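Alpha,alpha-trehalose-phosphate synthase (UDP-forming) (Burkholderia vietnamiensis, PDB 5TVG) belongs to glycosyltransferase family 20, enzymes of the two-domain GT-B architecture, and binds uridine-5'-diphosphate. Local coordinates at residues V268-R273 / F303-P308. Residues are numbered along the deposited sequence; the frame is centred on the assembly and turned at random.
Sequences VMSVDR and FVQIAP. With UDP (uridine-5'-diphosphate), chain I.
The side-chain amide of Q305 reaches across to D272, just beyond the end of strand 268-271, and also turns back on its own strand: NE2 gives an almost straight bond to D272 OD1 (3.1 Å), in the amide plane but reaching OD1 on the anti side and 32° out of the carboxylate plane, and a more bent one to I306 O (2.9 Å) from above that carbonyl's plane. I306 O also accepts from D272 N, so two donors grip one buried carbonyl where the strands stop. The D272 carboxylate forms a salt bridge with R283 of helix 280-293. Behind this junction, 268-271 and 303-306 run parallel, joined by backbone bonds such as V304 N to V268 O (2.9 Å). On one face S270 OG meets the F303 ring edge at CE1 (3.3 Å) while bonding to Y366 O; on the other, the M269 side chain crosses that of I306, CE lying 3.6 Å from CD1. At the strand end V271 CG1 touches UDP C5 (3.5 Å), and beyond it R273 bonds through NE to UDP O3B (2.7 Å) and through NH2 to UDP O2B. Such a ligand site at the C-terminal ends of parallel strands, here in a beta-alpha-beta unit, is characteristic of the Rossmann-like domains of GT-B glycosyltransferases.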
loop_
_atom_site.group_PDB
_atom_site.type_symbol
_atom_site.label_atom_id
_atom_site.label_comp_id
_atom_site.label_asym_id
_atom_site.label_seq_id
_atom_site.Cartn_x
_atom_site.Cartn_y
_atom_site.Cartn_z
ATOM N N VAL A 268 1.161 14.106 -28.908
ATOM C CA VAL A 268 0.608 12.770 -28.781
ATOM C C VAL A 268 -0.629 12.906 -27.908
ATOM O O VAL A 268 -0.564 13.484 -26.814
ATOM C CB VAL A 268 1.620 11.783 -28.168
ATOM C CG1 VAL A 268 0.993 10.393 -28.039
ATOM C CG2 VAL A 268 2.929 11.691 -28.995
ATOM N N MET A 269 -1.757 12.433 -28.414
ATOM C CA MET A 269 -3.062 12.646 -27.815
ATOM C C MET A 269 -3.696 11.322 -27.385
ATOM O O MET A 269 -3.753 10.369 -28.172
ATOM C CB MET A 269 -3.965 13.370 -28.822
ATOM C CG MET A 269 -5.166 13.853 -28.180
ATOM S SD MET A 269 -4.912 15.359 -27.261
ATOM C CE MET A 269 -6.477 15.223 -26.423
ATOM N N SER A 270 -4.244 11.292 -26.170
ATOM C CA SER A 270 -5.014 10.160 -25.667
ATOM C C SER A 270 -6.261 10.687 -24.978
ATOM O O SER A 270 -6.199 11.705 -24.289
ATOM C CB SER A 270 -4.235 9.320 -24.658
ATOM O OG SER A 270 -3.226 8.583 -25.289
ATOM N N VAL A 271 -7.387 9.994 -25.169
ATOM C CA VAL A 271 -8.634 10.250 -24.437
ATOM C C VAL A 271 -9.179 8.902 -23.973
ATOM O O VAL A 271 -9.420 8.011 -24.806
ATOM C CB VAL A 271 -9.699 10.984 -25.278
ATOM C CG1 VAL A 271 -11.007 11.091 -24.459
ATOM C CG2 VAL A 271 -9.231 12.392 -25.673
ATOM N N ASP A 272 -9.353 8.743 -22.654
ATOM C CA ASP A 272 -9.799 7.477 -22.076
ATOM C C ASP A 272 -10.531 7.748 -20.768
ATOM O O ASP A 272 -10.061 8.555 -19.968
ATOM C CB ASP A 272 -8.621 6.525 -21.743
ATOM C CG ASP A 272 -7.699 6.251 -22.924
ATOM O OD1 ASP A 272 -7.004 7.175 -23.387
ATOM O OD2 ASP A 272 -7.638 5.081 -23.369
ATOM N N ARG A 273 -11.620 7.020 -20.498
ATOM C CA ARG A 273 -12.059 6.910 -19.099
ATOM C C ARG A 273 -10.915 6.304 -18.278
ATOM O O ARG A 273 -10.079 5.549 -18.783
ATOM C CB ARG A 273 -13.306 6.035 -18.941
ATOM C CG ARG A 273 -14.649 6.588 -19.491
ATOM C CD ARG A 273 -15.804 5.531 -19.333
ATOM N NE ARG A 273 -15.448 4.277 -20.010
ATOM C CZ ARG A 273 -15.096 3.143 -19.389
ATOM N NH1 ARG A 273 -15.088 3.075 -18.055
ATOM N NH2 ARG A 273 -14.724 2.075 -20.112
ATOM N N PHE A 303 2.803 14.706 -24.499
ATOM C CA PHE A 303 1.787 13.677 -24.369
ATOM C C PHE A 303 0.656 14.262 -23.514
ATOM O O PHE A 303 0.851 14.546 -22.328
ATOM C CB PHE A 303 2.399 12.402 -23.767
ATOM C CG PHE A 303 1.399 11.279 -23.518
ATOM C CD1 PHE A 303 0.162 11.253 -24.184
ATOM C CD2 PHE A 303 1.707 10.238 -22.652
ATOM C CE1 PHE A 303 -0.753 10.244 -23.952
ATOM C CE2 PHE A 303 0.819 9.220 -22.418
ATOM C CZ PHE A 303 -0.437 9.224 -23.089
ATOM N N VAL A 304 -0.509 14.477 -24.131
ATOM C CA VAL A 304 -1.707 14.952 -23.442
ATOM C C VAL A 304 -2.605 13.749 -23.187
ATOM O O VAL A 304 -2.979 13.038 -24.128
ATOM C CB VAL A 304 -2.455 16.029 -24.251
ATOM C CG1 VAL A 304 -3.876 16.289 -23.621
ATOM C CG2 VAL A 304 -1.646 17.331 -24.329
ATOM N N GLN A 305 -2.916 13.485 -21.921
ATOM C CA GLN A 305 -3.841 12.417 -21.558
ATOM C C GLN A 305 -5.038 13.038 -20.849
ATOM O O GLN A 305 -4.926 13.482 -19.697
ATOM C CB GLN A 305 -3.193 11.370 -20.659
ATOM C CG GLN A 305 -4.205 10.338 -20.080
ATOM C CD GLN A 305 -4.653 9.308 -21.109
ATOM O OE1 GLN A 305 -3.833 8.553 -21.646
ATOM N NE2 GLN A 305 -5.967 9.275 -21.405
ATOM N N ILE A 306 -6.165 13.072 -21.538
ATOM C CA ILE A 306 -7.443 13.426 -20.938
ATOM C C ILE A 306 -8.042 12.130 -20.426
ATOM O O ILE A 306 -8.212 11.175 -21.196
ATOM C CB ILE A 306 -8.366 14.103 -21.958
ATOM C CG1 ILE A 306 -7.782 15.469 -22.335
ATOM C CG2 ILE A 306 -9.815 14.197 -21.409
ATOM C CD1 ILE A 306 -8.447 16.117 -23.498
ATOM N N ALA A 307 -8.306 12.077 -19.125
ATOM C CA ALA A 307 -8.722 10.852 -18.442
ATOM C C ALA A 307 -9.730 11.200 -17.345
ATOM O O ALA A 307 -9.390 11.271 -16.159
ATOM C CB ALA A 307 -7.498 10.123 -17.866
ATOM N N PRO A 308 -10.989 11.404 -17.702
ATOM C CA PRO A 308 -12.006 11.687 -16.683
ATOM C C PRO A 308 -12.251 10.489 -15.787
ATOM O O PRO A 308 -12.173 9.338 -16.240
ATOM C CB PRO A 308 -13.260 12.034 -17.508
ATOM C CG PRO A 308 -13.007 11.413 -18.876
ATOM C CD PRO A 308 -11.525 11.434 -19.077
HETATM N N1 UDP I . -15.742 10.614 -24.648
HETATM C C2 UDP I . -16.141 11.936 -24.558
HETATM N N3 UDP I . -15.505 12.675 -23.595
HETATM C C4 UDP I . -14.529 12.239 -22.721
HETATM C C5 UDP I . -14.168 10.849 -22.867
HETATM C C6 UDP I . -14.786 10.096 -23.802
HETATM O O2 UDP I . -16.981 12.427 -25.295
HETATM O O4 UDP I . -14.057 13.037 -21.885
HETATM C "C1'" UDP I . -16.412 9.776 -25.670
HETATM C "C2'" UDP I . -15.576 9.398 -26.894
HETATM O "O2'" UDP I . -15.759 10.399 -27.877
HETATM C "C3'" UDP I . -16.270 8.114 -27.340
HETATM C "C4'" UDP I . -16.668 7.479 -26.015
HETATM O "O4'" UDP I . -16.809 8.564 -25.073
HETATM O "O3'" UDP I . -17.375 8.297 -28.218
HETATM C "C5'" UDP I . -15.607 6.556 -25.487
HETATM O "O5'" UDP I . -16.020 5.274 -25.955
HETATM P PA UDP I . -14.981 4.149 -26.272
HETATM O O1A UDP I . -15.707 3.149 -27.102
HETATM O O2A UDP I . -13.691 4.723 -26.836
HETATM O O3A UDP I . -14.635 3.515 -24.848
HETATM P PB UDP I . -15.600 3.401 -23.593
HETATM O O1B UDP I . -16.974 3.101 -24.200
HETATM O O2B UDP I . -15.196 2.086 -22.944
HETATM O O3B UDP I . -15.511 4.595 -22.708
#